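Local coordinates for dermonecrotic toxin (Pasteurella multocida, PDB 2EBF), which acts as a potent mitogen and induces bone resorption in atrophic rhinitis of pigs, its C-terminal region carrying a thiol protease-like catalytic triad, at residues T218-L223 and P289-S294; D408-E413 and D428-N433; M603-A608 and F671-K676; V613-L618 and F678-S683. One frame throughout, in Å; residues are numbered along the deposited sequence.

Contact 1. Residues T218-L223 and P289-S294; sequences TNYWEL and PFTFFS
Apolar contact comes first: Y220 lies against one side of the helical turn that carries T291 and S294. The methyl CG2 of T291 meets the ring obliquely, with its closest approach to CD2 of Y220 at 3.7 Å, and it also touches CB and CG, so it fits beside the root of the tyrosine. At the far end of the ring, CB of S294 stands 3.7 Å from OH of Y220. The tyrosine and threonine side chains run past each other in opposite directions. With its CG2 anti to the backbone N (OG1 chi1 -55°), T291 presents its methyl to the ring, while its OG1 pairs with Y226 OH and L287 O. One ring face of Y220 has the methyl CG2 of T218 centred over it, 3.6 Å above the plane. The arrangement docks the loop between strand 205-207 and helix 234-248 onto helix 288-300, in the C2 region of the toxin. Among the polar contacts, none of the hydrogen bonds bridges the two segments directly. T218 OG1 instead bonds to E298, one turn further along helix 288-300, and Y220 OH makes a weak bond to the same carboxylate. Within the helix, S294 OG donates to F290 O at 2.6 Å, and S294 N reaches that oxygen at 2.7 Å from the opposite face of its carbonyl plane. F290 O thus accepts twice, and S294 OG also sits 3.5 Å above the centre of the F290 ring. In the loop, W221 NE1 gives N219 OD1 a bent bond of 2.9 Å (131°), arriving above the amide plane.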
loop_
_atom_site.group_PDB
_atom_site.type_symbol
_atom_site.label_atom_id
_atom_site.label_comp_id
_atom_site.label_asym_id
_atom_site.label_seq_id
_atom_site.Cartn_x
_atom_site.Cartn_y
_atom_site.Cartn_z
ATOM N N THR A 218 17.377 -36.812 -4.511
ATOM C CA THR A 218 17.267 -37.231 -5.910
ATOM C C THR A 218 18.595 -37.116 -6.665
ATOM O O THR A 218 19.246 -36.067 -6.655
ATOM C CB THR A 218 16.154 -36.440 -6.653
ATOM O OG1 THR A 218 14.937 -36.498 -5.898
ATOM C CG2 THR A 218 15.904 -37.012 -8.050
ATOM N N ASN A 219 18.992 -38.216 -7.302
ATOM C CA ASN A 219 20.159 -38.232 -8.172
ATOM C C ASN A 219 19.737 -37.967 -9.608
ATOM O O ASN A 219 19.551 -38.897 -10.397
ATOM C CB ASN A 219 20.896 -39.571 -8.075
ATOM C CG ASN A 219 21.584 -39.768 -6.740
ATOM O OD1 ASN A 219 22.204 -38.849 -6.199
ATOM N ND2 ASN A 219 21.487 -40.981 -6.205
ATOM N N TYR A 220 19.585 -36.689 -9.937
ATOM C CA TYR A 220 19.194 -36.282 -11.281
ATOM C C TYR A 220 20.228 -36.711 -12.335
ATOM O O TYR A 220 19.919 -36.790 -13.527
ATOM C CB TYR A 220 18.933 -34.772 -11.333
ATOM C CG TYR A 220 17.765 -34.316 -10.478
ATOM C CD1 TYR A 220 17.970 -33.803 -9.204
ATOM C CD2 TYR A 220 16.451 -34.398 -10.950
ATOM C CE1 TYR A 220 16.901 -33.383 -8.414
ATOM C CE2 TYR A 220 15.375 -33.980 -10.169
ATOM C CZ TYR A 220 15.609 -33.470 -8.902
ATOM O OH TYR A 220 14.554 -33.054 -8.119
ATOM N N TRP A 221 21.443 -37.007 -11.878
ATOM C CA TRP A 221 22.542 -37.418 -12.757
ATOM C C TRP A 221 22.410 -38.860 -13.262
ATOM O O TRP A 221 23.015 -39.228 -14.278
ATOM C CB TRP A 221 23.897 -37.194 -12.071
ATOM C CG TRP A 221 24.006 -37.801 -10.703
ATOM C CD1 TRP A 221 23.566 -37.261 -9.526
ATOM C CD2 TRP A 221 24.604 -39.060 -10.367
ATOM N NE1 TRP A 221 23.851 -38.106 -8.480
ATOM C CE2 TRP A 221 24.485 -39.219 -8.969
ATOM C CE3 TRP A 221 25.225 -40.072 -11.115
ATOM C CZ2 TRP A 221 24.964 -40.347 -8.300
ATOM C CZ3 TRP A 221 25.702 -41.194 -10.450
ATOM C CH2 TRP A 221 25.566 -41.323 -9.057
ATOM N N GLU A 222 21.612 -39.659 -12.556
ATOM C CA GLU A 222 21.355 -41.048 -12.934
ATOM C C GLU A 222 20.293 -41.167 -14.030
ATOM O O GLU A 222 20.248 -42.166 -14.754
ATOM C CB GLU A 222 20.967 -41.869 -11.702
ATOM C CG GLU A 222 22.118 -42.018 -10.708
ATOM C CD GLU A 222 21.792 -42.886 -9.504
ATOM O OE1 GLU A 222 20.611 -42.965 -9.101
ATOM O OE2 GLU A 222 22.736 -43.484 -8.951
ATOM N N LEU A 223 19.459 -40.134 -14.151
ATOM C CA LEU A 223 18.366 -40.088 -15.126
ATOM C C LEU A 223 18.815 -40.319 -16.583
ATOM O O LEU A 223 19.880 -39.843 -16.994
ATOM C CB LEU A 223 17.585 -38.762 -14.990
ATOM C CG LEU A 223 16.450 -38.606 -13.952
ATOM C CD1 LEU A 223 15.325 -39.623 -14.162
ATOM C CD2 LEU A 223 16.934 -38.661 -12.503
ATOM N N PRO A 289 15.343 -27.435 -18.130
ATOM C CA PRO A 289 14.948 -26.365 -17.212
ATOM C C PRO A 289 14.158 -26.923 -16.043
ATOM O O PRO A 289 14.309 -26.445 -14.919
ATOM C CB PRO A 289 14.051 -25.467 -18.077
ATOM C CG PRO A 289 14.347 -25.848 -19.490
ATOM C CD PRO A 289 14.667 -27.300 -19.436
ATOM N N PHE A 290 13.335 -27.933 -16.315
ATOM C CA PHE A 290 12.518 -28.580 -15.294
ATOM C C PHE A 290 13.391 -29.294 -14.260
ATOM O O PHE A 290 13.135 -29.202 -13.057
ATOM C CB PHE A 290 11.495 -29.529 -15.938
ATOM C CG PHE A 290 10.583 -30.215 -14.956
ATOM C CD1 PHE A 290 10.696 -31.585 -14.724
ATOM C CD2 PHE A 290 9.614 -29.500 -14.261
ATOM C CE1 PHE A 290 9.854 -32.229 -13.810
ATOM C CE2 PHE A 290 8.771 -30.133 -13.344
ATOM C CZ PHE A 290 8.890 -31.501 -13.119
ATOM N N THR A 291 14.425 -29.984 -14.739
ATOM C CA THR A 291 15.410 -30.628 -13.870
ATOM C C THR A 291 16.078 -29.586 -12.974
ATOM O O THR A 291 16.149 -29.759 -11.755
ATOM C CB THR A 291 16.476 -31.390 -14.696
ATOM O OG1 THR A 291 15.827 -32.315 -15.581
ATOM C CG2 THR A 291 17.443 -32.152 -13.781
ATOM N N PHE A 292 16.548 -28.504 -13.596
ATOM C CA PHE A 292 17.181 -27.389 -12.897
ATOM C C PHE A 292 16.284 -26.810 -11.799
ATOM O O PHE A 292 16.728 -26.611 -10.666
ATOM C CB PHE A 292 17.579 -26.306 -13.908
ATOM C CG PHE A 292 18.055 -25.026 -13.280
ATOM C CD1 PHE A 292 19.390 -24.868 -12.914
ATOM C CD2 PHE A 292 17.165 -23.971 -13.058
ATOM C CE1 PHE A 292 19.838 -23.682 -12.329
ATOM C CE2 PHE A 292 17.600 -22.779 -12.478
ATOM C CZ PHE A 292 18.939 -22.633 -12.112
ATOM N N PHE A 293 15.022 -26.562 -12.140
ATOM C CA PHE A 293 14.063 -25.959 -11.217
ATOM C C PHE A 293 13.616 -26.951 -10.147
ATOM O O PHE A 293 13.426 -26.576 -8.987
ATOM C CB PHE A 293 12.857 -25.407 -11.999
ATOM C CG PHE A 293 11.927 -24.543 -11.177
ATOM C CD1 PHE A 293 10.579 -24.875 -11.058
ATOM C CD2 PHE A 293 12.393 -23.397 -10.533
ATOM C CE1 PHE A 293 9.708 -24.080 -10.310
ATOM C CE2 PHE A 293 11.524 -22.593 -9.774
ATOM C CZ PHE A 293 10.186 -22.940 -9.664
ATOM N N SER A 294 13.466 -28.217 -10.538
ATOM C CA SER A 294 13.081 -29.286 -9.609
ATOM C C SER A 294 14.070 -29.457 -8.456
ATOM O O SER A 294 13.663 -29.701 -7.316
ATOM C CB SER A 294 12.928 -30.618 -10.352
ATOM O OG SER A 294 11.825 -30.568 -11.235
#

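Contact 2. Residues D408-E413 and D428-N433; sequences DIVQQE and DAMLFN
The backbone bond from F432 N to D428 O, 3.0 Å, closes the helical turn from which M430 reaches across to I409 and V410. The thioether spans most of the distance between the two helices: CG is anti to the carbonyl carbon, and the chain beyond it is fully extended (chi2 -167°, chi3 178°), so the sulfur and the methyl lie at the far end of a straight arm. Each of these two atoms finds its own neighbour. SD of M430 rests 3.9 Å from CG1 of V410, whose side chain it crosses at a slant. CE continues past the valine to CG2 of I409, also at 3.9 Å, where the two side chains cross at about a right angle. The isoleucine touches through its short branch, since CG2 is anti to the backbone N, while the longer CG1-CD1 arm leads off from M430. The helix bearing these two residues is kinked, and the nitrogens of Q412 and E413 have no bond to the preceding turn. The interface is apolar and buried; T426 adds to the packing on I409 and V410, and S273 of helix 267-273 touches M430. Polar ties lie at its margins: E413 OE1 bonds to L427 N near the start of helix 425-434, and D428 forms a salt bridge with R444 and a hydrogen bond with Y285. Helices 407-418 and 425-434 belong to the helical connection between the neighbouring parallel strands 399-402 and 456-461, a long beta-alpha-beta crossover in the mixed sheet of the C2 region.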
loop_
_atom_site.group_PDB
_atom_site.type_symbol
_atom_site.label_atom_id
_atom_site.label_comp_id
_atom_site.label_asym_id
_atom_site.label_seq_id
_atom_site.Cartn_x
_atom_site.Cartn_y
_atom_site.Cartn_z
ATOM N N ASP A 408 4.740 -7.953 -16.675
ATOM C CA ASP A 408 6.088 -7.618 -16.205
ATOM C C ASP A 408 7.167 -8.566 -16.728
ATOM O O ASP A 408 8.360 -8.246 -16.676
ATOM C CB ASP A 408 6.139 -7.513 -14.665
ATOM C CG ASP A 408 5.680 -8.787 -13.959
ATOM O OD1 ASP A 408 4.527 -9.208 -14.171
ATOM O OD2 ASP A 408 6.467 -9.357 -13.164
ATOM N N ILE A 409 6.752 -9.722 -17.238
ATOM C CA ILE A 409 7.694 -10.691 -17.791
ATOM C C ILE A 409 7.615 -10.788 -19.317
ATOM O O ILE A 409 8.647 -10.906 -19.979
ATOM C CB ILE A 409 7.519 -12.106 -17.156
ATOM C CG1 ILE A 409 7.562 -12.041 -15.618
ATOM C CG2 ILE A 409 8.571 -13.097 -17.714
ATOM C CD1 ILE A 409 8.804 -11.367 -15.032
ATOM N N VAL A 410 6.403 -10.730 -19.872
ATOM C CA VAL A 410 6.209 -11.068 -21.291
ATOM C C VAL A 410 5.554 -10.017 -22.200
ATOM O O VAL A 410 5.252 -10.325 -23.355
ATOM C CB VAL A 410 5.466 -12.427 -21.465
ATOM C CG1 VAL A 410 6.247 -13.561 -20.815
ATOM C CG2 VAL A 410 4.030 -12.354 -20.930
ATOM N N GLN A 411 5.346 -8.793 -21.708
ATOM C CA GLN A 411 4.731 -7.741 -22.534
ATOM C C GLN A 411 5.551 -7.455 -23.798
ATOM O O GLN A 411 4.999 -7.341 -24.892
ATOM C CB GLN A 411 4.445 -6.452 -21.734
ATOM C CG GLN A 411 5.669 -5.689 -21.186
ATOM C CD GLN A 411 5.318 -4.603 -20.151
ATOM O OE1 GLN A 411 6.199 -4.097 -19.450
ATOM N NE2 GLN A 411 4.041 -4.246 -20.056
ATOM N N GLN A 412 6.866 -7.374 -23.637
ATOM C CA GLN A 412 7.784 -7.185 -24.756
ATOM C C GLN A 412 7.713 -8.370 -25.723
ATOM O O GLN A 412 7.634 -8.179 -26.931
ATOM C CB GLN A 412 9.203 -6.986 -24.222
ATOM C CG GLN A 412 10.297 -6.787 -25.273
ATOM C CD GLN A 412 11.703 -6.824 -24.664
ATOM O OE1 GLN A 412 12.701 -6.965 -25.378
ATOM N NE2 GLN A 412 11.784 -6.700 -23.332
ATOM N N GLU A 413 7.725 -9.586 -25.181
ATOM C CA GLU A 413 7.626 -10.803 -25.992
ATOM C C GLU A 413 6.284 -10.928 -26.725
ATOM O O GLU A 413 6.233 -11.428 -27.853
ATOM C CB GLU A 413 7.901 -12.046 -25.144
ATOM C CG GLU A 413 9.388 -12.249 -24.817
ATOM C CD GLU A 413 9.680 -13.551 -24.078
ATOM O OE1 GLU A 413 8.922 -14.533 -24.236
ATOM O OE2 GLU A 413 10.683 -13.591 -23.339
ATOM N N ASP A 428 6.016 -18.468 -25.095
ATOM C CA ASP A 428 5.675 -19.769 -25.674
ATOM C C ASP A 428 5.574 -20.846 -24.596
ATOM O O ASP A 428 4.597 -21.602 -24.553
ATOM C CB ASP A 428 6.715 -20.159 -26.737
ATOM C CG ASP A 428 6.313 -21.387 -27.540
ATOM O OD1 ASP A 428 5.113 -21.548 -27.864
ATOM O OD2 ASP A 428 7.209 -22.198 -27.857
ATOM N N ALA A 429 6.577 -20.897 -23.720
ATOM C CA ALA A 429 6.591 -21.837 -22.607
ATOM C C ALA A 429 5.404 -21.602 -21.685
ATOM O O ALA A 429 4.745 -22.554 -21.242
ATOM C CB ALA A 429 7.889 -21.713 -21.827
ATOM N N MET A 430 5.129 -20.330 -21.399
ATOM C CA MET A 430 4.008 -19.978 -20.530
ATOM C C MET A 430 2.670 -20.399 -21.146
ATOM O O MET A 430 1.789 -20.919 -20.440
ATOM C CB MET A 430 4.033 -18.488 -20.180
ATOM C CG MET A 430 5.151 -18.106 -19.205
ATOM S SD MET A 430 4.911 -16.444 -18.553
ATOM C CE MET A 430 6.284 -16.268 -17.418
ATOM N N LEU A 431 2.532 -20.214 -22.458
ATOM C CA LEU A 431 1.338 -20.690 -23.176
ATOM C C LEU A 431 1.158 -22.203 -23.080
ATOM O O LEU A 431 0.045 -22.679 -22.843
ATOM C CB LEU A 431 1.335 -20.244 -24.642
ATOM C CG LEU A 431 1.200 -18.740 -24.926
ATOM C CD1 LEU A 431 1.431 -18.456 -26.402
ATOM C CD2 LEU A 431 -0.149 -18.171 -24.473
ATOM N N PHE A 432 2.251 -22.954 -23.246
ATOM C CA PHE A 432 2.210 -24.409 -23.082
ATOM C C PHE A 432 1.685 -24.804 -21.718
ATOM O O PHE A 432 0.890 -25.739 -21.598
ATOM C CB PHE A 432 3.591 -25.038 -23.293
ATOM C CG PHE A 432 3.853 -25.453 -24.700
ATOM C CD1 PHE A 432 4.986 -25.013 -25.365
ATOM C CD2 PHE A 432 2.948 -26.271 -25.375
ATOM C CE1 PHE A 432 5.233 -25.396 -26.680
ATOM C CE2 PHE A 432 3.179 -26.658 -26.696
ATOM C CZ PHE A 432 4.331 -26.224 -27.347
ATOM N N ASN A 433 2.142 -24.089 -20.691
ATOM C CA ASN A 433 1.677 -24.315 -19.339
ATOM C C ASN A 433 0.197 -24.022 -19.174
ATOM O O ASN A 433 -0.541 -24.847 -18.632
ATOM C CB ASN A 433 2.498 -23.492 -18.360
ATOM C CG ASN A 433 3.766 -24.182 -17.975
ATOM O OD1 ASN A 433 4.763 -24.139 -18.697
ATOM N ND2 ASN A 433 3.740 -24.840 -16.829
#

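Contact 3. Residues M603-A608 and F671-K676; sequences MQKIDA and FKFAGK
F671, the first residue of its segment, starts out from the strand toward the helix and meets I606 there: CG1 of the isoleucine lies at the rim of the ring, near its plane, 4.3 Å from CZ. The ring is also lined by I609, V680 and the ring of F678, whose plane is turned by only about 15° from its own. K672 follows on the strand, pairing through its backbone with E643 of the adjacent strand. F673 again starts out toward the helix, with CG anti to the backbone N (chi1 177°), and its ring meets K605. The lysine chain crosses the phenyl group at about a right angle, and its CE approaches both CD2 and CE2 of F673 at 3.7 Å from an oblique direction. A bend in the last torsion of K605 (chi4 -61°) carries NZ away from the ring, 5.0 Å from CD2 of F673; the ammonium group has a long, weak ion pair with E601. It is therefore the aliphatic part of the lysine that packs on the F673 ring. The chain next reverses through A674 and G675, both with positive phi, in a type I' turn. F673 N to K676 O is 3.0 Å and K676 N to F673 O is 3.1 Å, a reciprocal pair that closes the turn. K676 NZ bonds to S593 O. The result is a tight two-residue beta hairpin linking strands 660-673 and 676-681, with helix 596-610 laid across one face of the antiparallel sheet of the C3 region.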
loop_
_atom_site.group_PDB
_atom_site.type_symbol
_atom_site.label_atom_id
_atom_site.label_comp_id
_atom_site.label_asym_id
_atom_site.label_seq_id
_atom_site.Cartn_x
_atom_site.Cartn_y
_atom_site.Cartn_z
ATOM N N MET A 603 -21.611 37.438 0.436
ATOM C CA MET A 603 -21.088 38.699 0.970
ATOM C C MET A 603 -22.184 39.575 1.591
ATOM O O MET A 603 -21.951 40.291 2.577
ATOM C CB MET A 603 -20.305 39.475 -0.097
ATOM C CG MET A 603 -19.064 38.757 -0.647
ATOM S SD MET A 603 -18.006 37.944 0.586
ATOM C CE MET A 603 -17.370 39.372 1.474
ATOM N N GLN A 604 -23.373 39.512 1.001
ATOM C CA GLN A 604 -24.550 40.204 1.515
ATOM C C GLN A 604 -24.957 39.690 2.904
ATOM O O GLN A 604 -25.284 40.475 3.790
ATOM C CB GLN A 604 -25.705 40.006 0.548
ATOM C CG GLN A 604 -26.875 40.914 0.775
ATOM C CD GLN A 604 -27.523 41.281 -0.531
ATOM O OE1 GLN A 604 -28.298 40.502 -1.100
ATOM N NE2 GLN A 604 -27.184 42.463 -1.041
ATOM N N LYS A 605 -24.942 38.370 3.068
ATOM C CA LYS A 605 -25.259 37.740 4.358
ATOM C C LYS A 605 -24.226 38.092 5.420
ATOM O O LYS A 605 -24.565 38.357 6.577
ATOM C CB LYS A 605 -25.355 36.226 4.208
ATOM C CG LYS A 605 -26.621 35.768 3.486
ATOM C CD LYS A 605 -26.741 34.246 3.477
ATOM C CE LYS A 605 -27.796 33.786 2.475
ATOM N NZ LYS A 605 -29.170 34.305 2.776
ATOM N N ILE A 606 -22.965 38.100 5.006
ATOM C CA ILE A 606 -21.853 38.442 5.879
ATOM C C ILE A 606 -21.969 39.903 6.324
ATOM O O ILE A 606 -21.808 40.206 7.505
ATOM C CB ILE A 606 -20.504 38.090 5.194
ATOM C CG1 ILE A 606 -20.338 36.562 5.140
ATOM C CG2 ILE A 606 -19.324 38.758 5.889
ATOM C CD1 ILE A 606 -19.197 36.099 4.241
ATOM N N ASP A 607 -22.286 40.794 5.382
ATOM C CA ASP A 607 -22.546 42.204 5.694
ATOM C C ASP A 607 -23.681 42.358 6.710
ATOM O O ASP A 607 -23.545 43.096 7.688
ATOM C CB ASP A 607 -22.865 42.993 4.418
ATOM C CG ASP A 607 -23.112 44.477 4.687
ATOM O OD1 ASP A 607 -22.129 45.234 4.862
ATOM O OD2 ASP A 607 -24.287 44.892 4.712
ATOM N N ALA A 608 -24.788 41.656 6.464
ATOM C CA ALA A 608 -25.951 41.650 7.357
ATOM C C ALA A 608 -25.583 41.288 8.803
ATOM O O ALA A 608 -25.950 42.001 9.742
ATOM C CB ALA A 608 -27.004 40.693 6.831
ATOM N N PHE A 671 -23.182 29.690 10.521
ATOM C CA PHE A 671 -24.366 29.546 9.683
ATOM C C PHE A 671 -23.981 28.673 8.500
ATOM O O PHE A 671 -22.796 28.525 8.185
ATOM C CB PHE A 671 -24.953 30.911 9.251
ATOM C CG PHE A 671 -24.116 31.652 8.244
ATOM C CD1 PHE A 671 -24.346 31.499 6.881
ATOM C CD2 PHE A 671 -23.115 32.525 8.654
ATOM C CE1 PHE A 671 -23.576 32.172 5.949
ATOM C CE2 PHE A 671 -22.335 33.210 7.721
ATOM C CZ PHE A 671 -22.568 33.041 6.370
ATOM N N LYS A 672 -24.985 28.088 7.857
ATOM C CA LYS A 672 -24.753 27.171 6.763
ATOM C C LYS A 672 -25.226 27.816 5.470
ATOM O O LYS A 672 -26.349 28.318 5.382
ATOM C CB LYS A 672 -25.461 25.837 7.018
ATOM C CG LYS A 672 -24.926 24.705 6.173
ATOM C CD LYS A 672 -24.946 23.397 6.926
ATOM C CE LYS A 672 -24.472 22.259 6.033
ATOM N NZ LYS A 672 -24.859 20.942 6.630
ATOM N N PHE A 673 -24.341 27.837 4.482
ATOM C CA PHE A 673 -24.678 28.391 3.184
ATOM C C PHE A 673 -23.933 27.625 2.100
ATOM O O PHE A 673 -22.729 27.392 2.212
ATOM C CB PHE A 673 -24.341 29.888 3.118
ATOM C CG PHE A 673 -24.593 30.512 1.766
ATOM C CD1 PHE A 673 -23.543 30.754 0.887
ATOM C CD2 PHE A 673 -25.889 30.848 1.368
ATOM C CE1 PHE A 673 -23.775 31.326 -0.373
ATOM C CE2 PHE A 673 -26.131 31.420 0.113
ATOM C CZ PHE A 673 -25.072 31.660 -0.757
ATOM N N ALA A 674 -24.674 27.232 1.062
ATOM C CA ALA A 674 -24.133 26.507 -0.088
ATOM C C ALA A 674 -23.322 25.282 0.320
ATOM O O ALA A 674 -22.219 25.072 -0.175
ATOM C CB ALA A 674 -23.289 27.438 -0.956
ATOM N N GLY A 675 -23.856 24.497 1.251
ATOM C CA GLY A 675 -23.182 23.272 1.679
ATOM C C GLY A 675 -22.050 23.425 2.690
ATOM O O GLY A 675 -21.643 22.437 3.303
ATOM N N LYS A 676 -21.545 24.652 2.869
ATOM C CA LYS A 676 -20.428 24.924 3.796
ATOM C C LYS A 676 -20.854 25.648 5.077
ATOM O O LYS A 676 -21.870 26.336 5.097
ATOM C CB LYS A 676 -19.329 25.733 3.102
ATOM C CG LYS A 676 -18.369 24.885 2.274
ATOM C CD LYS A 676 -17.274 25.731 1.662
ATOM C CE LYS A 676 -16.269 24.855 0.934
ATOM N NZ LYS A 676 -15.488 25.644 -0.052
#

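Contact 4. Residues V613-L618 and F678-S683; sequences VKMNSL and FAVDAS
The second torsion of M615 (chi2 -56°) folds its chain back so that the terminal methyl turns toward V680, and the valine holds CG1 anti to its backbone N (chi1 176°) to meet it. CE of M615 and CG1 of V680 stand 4.5 Å apart, a loose apolar contact between a short helix and a sheet strand. R636 and L637 of helix 629-639 also touch M615, while I609 and F671 pack on V680. Further along, A682 directs its methyl toward segment 613-618, where L618 partly covers it; the carbonyl oxygens L618 O and A682 O are 4.4 Å apart. D681 forms an Asx turn: its OD1 accepts from S683 N at 3.0 Å (N-H...O 154°), on its anti side and tilted out of the carboxylate plane. That bond fixes one carboxylate oxygen. The other, OD2, is gripped by H666 NE2 and W704 NE1. S683 touches C626, which is joined to C620 by a disulfide in this crystal. The Asp-His pair close to a cysteine is consistent with the thiol protease-like catalytic triad of this toxin region.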
loop_
_atom_site.group_PDB
_atom_site.type_symbol
_atom_site.label_atom_id
_atom_site.label_comp_id
_atom_site.label_asym_id
_atom_site.label_seq_id
_atom_site.Cartn_x
_atom_site.Cartn_y
_atom_site.Cartn_z
ATOM N N VAL A 613 -27.420 44.847 14.863
ATOM C CA VAL A 613 -27.310 45.504 16.169
ATOM C C VAL A 613 -27.220 44.475 17.305
ATOM O O VAL A 613 -26.383 44.589 18.200
ATOM C CB VAL A 613 -28.496 46.476 16.423
ATOM C CG1 VAL A 613 -28.516 46.952 17.885
ATOM C CG2 VAL A 613 -28.428 47.654 15.471
ATOM N N LYS A 614 -28.084 43.471 17.257
ATOM C CA LYS A 614 -28.100 42.458 18.298
ATOM C C LYS A 614 -26.813 41.614 18.309
ATOM O O LYS A 614 -26.269 41.333 19.378
ATOM C CB LYS A 614 -29.386 41.632 18.235
ATOM C CG LYS A 614 -30.583 42.442 18.728
ATOM C CD LYS A 614 -31.931 41.808 18.423
ATOM C CE LYS A 614 -33.043 42.675 19.011
ATOM N NZ LYS A 614 -34.421 42.117 18.814
ATOM N N MET A 615 -26.305 41.264 17.124
ATOM C CA MET A 615 -25.004 40.583 17.004
ATOM C C MET A 615 -23.867 41.395 17.592
ATOM O O MET A 615 -22.968 40.847 18.231
ATOM C CB MET A 615 -24.638 40.304 15.555
ATOM C CG MET A 615 -25.193 39.038 15.019
ATOM S SD MET A 615 -24.770 37.558 15.969
ATOM C CE MET A 615 -25.671 36.469 14.894
ATOM N N ASN A 616 -23.887 42.697 17.339
ATOM C CA ASN A 616 -22.857 43.556 17.884
ATOM C C ASN A 616 -22.946 43.713 19.390
ATOM O O ASN A 616 -21.923 43.841 20.054
ATOM C CB ASN A 616 -22.825 44.889 17.154
ATOM C CG ASN A 616 -22.123 44.778 15.821
ATOM O OD1 ASN A 616 -20.909 44.974 15.736
ATOM N ND2 ASN A 616 -22.864 44.398 14.782
ATOM N N SER A 617 -24.163 43.674 19.927
ATOM C CA SER A 617 -24.366 43.669 21.381
ATOM C C SER A 617 -23.707 42.463 22.043
ATOM O O SER A 617 -23.345 42.517 23.214
ATOM C CB SER A 617 -25.851 43.656 21.723
ATOM O OG SER A 617 -26.446 44.908 21.435
ATOM N N LEU A 618 -23.557 41.383 21.282
ATOM C CA LEU A 618 -23.035 40.117 21.799
ATOM C C LEU A 618 -21.516 40.070 21.846
ATOM O O LEU A 618 -20.932 39.183 22.483
ATOM C CB LEU A 618 -23.545 38.956 20.943
ATOM C CG LEU A 618 -25.048 38.698 21.008
ATOM C CD1 LEU A 618 -25.416 37.576 20.076
ATOM C CD2 LEU A 618 -25.490 38.401 22.443
ATOM N N PHE A 678 -19.899 28.552 7.933
ATOM C CA PHE A 678 -19.143 29.790 8.080
ATOM C C PHE A 678 -19.195 30.227 9.530
ATOM O O PHE A 678 -20.273 30.530 10.041
ATOM C CB PHE A 678 -19.755 30.868 7.199
ATOM C CG PHE A 678 -19.553 30.632 5.732
ATOM C CD1 PHE A 678 -18.459 31.181 5.081
ATOM C CD2 PHE A 678 -20.447 29.843 5.012
ATOM C CE1 PHE A 678 -18.258 30.965 3.726
ATOM C CE2 PHE A 678 -20.251 29.615 3.648
ATOM C CZ PHE A 678 -19.152 30.179 3.012
ATOM N N ALA A 679 -18.040 30.239 10.198
ATOM C CA ALA A 679 -17.965 30.694 11.585
ATOM C C ALA A 679 -18.476 32.129 11.710
ATOM O O ALA A 679 -18.186 32.968 10.859
ATOM C CB ALA A 679 -16.541 30.614 12.080
ATOM N N VAL A 680 -19.250 32.389 12.763
ATOM C CA VAL A 680 -19.643 33.749 13.142
ATOM C C VAL A 680 -19.153 33.938 14.575
ATOM O O VAL A 680 -19.822 33.570 15.545
ATOM C CB VAL A 680 -21.170 34.004 12.992
ATOM C CG1 VAL A 680 -21.552 35.405 13.500
ATOM C CG2 VAL A 680 -21.587 33.859 11.537
ATOM N N ASP A 681 -17.958 34.495 14.695
ATOM C CA ASP A 681 -17.239 34.463 15.957
ATOM C C ASP A 681 -17.149 35.880 16.529
ATOM O O ASP A 681 -16.283 36.673 16.136
ATOM C CB ASP A 681 -15.869 33.826 15.727
ATOM C CG ASP A 681 -14.990 33.813 16.961
ATOM O OD1 ASP A 681 -15.411 34.251 18.047
ATOM O OD2 ASP A 681 -13.844 33.357 16.826
ATOM N N ALA A 682 -18.058 36.172 17.455
ATOM C CA ALA A 682 -18.179 37.483 18.074
ATOM C C ALA A 682 -17.281 37.652 19.309
ATOM O O ALA A 682 -17.342 38.678 20.000
ATOM C CB ALA A 682 -19.638 37.758 18.431
ATOM N N SER A 683 -16.414 36.683 19.557
ATOM C CA SER A 683 -15.506 36.786 20.699
ATOM C C SER A 683 -14.034 36.556 20.370
ATOM O O SER A 683 -13.233 36.323 21.267
ATOM C CB SER A 683 -15.975 35.861 21.825
ATOM O OG SER A 683 -15.808 34.512 21.455
#

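How the contacts relate
Contacts 3 and 4 form one unit in the C3 region: their centres are about 14 Å apart, their strands are neighbours in the same antiparallel sheet, and F671 O lies 2.9 Å from F678 N, probably a hydrogen bond between them. F671 CD2 also packs 3.5 Å from V680 CG2, joining the two helix-sheet interfaces. Contact 4 is the one near the ligand site, with the L618 side chain about 12 Å from the bound phosphonate. Contacts 1 and 2 belong to the C2 region on the other side of the chain's centre, about 24 Å apart between centres and not touching. Contact 1 lies about 86 Å, centre to centre, from contact 4.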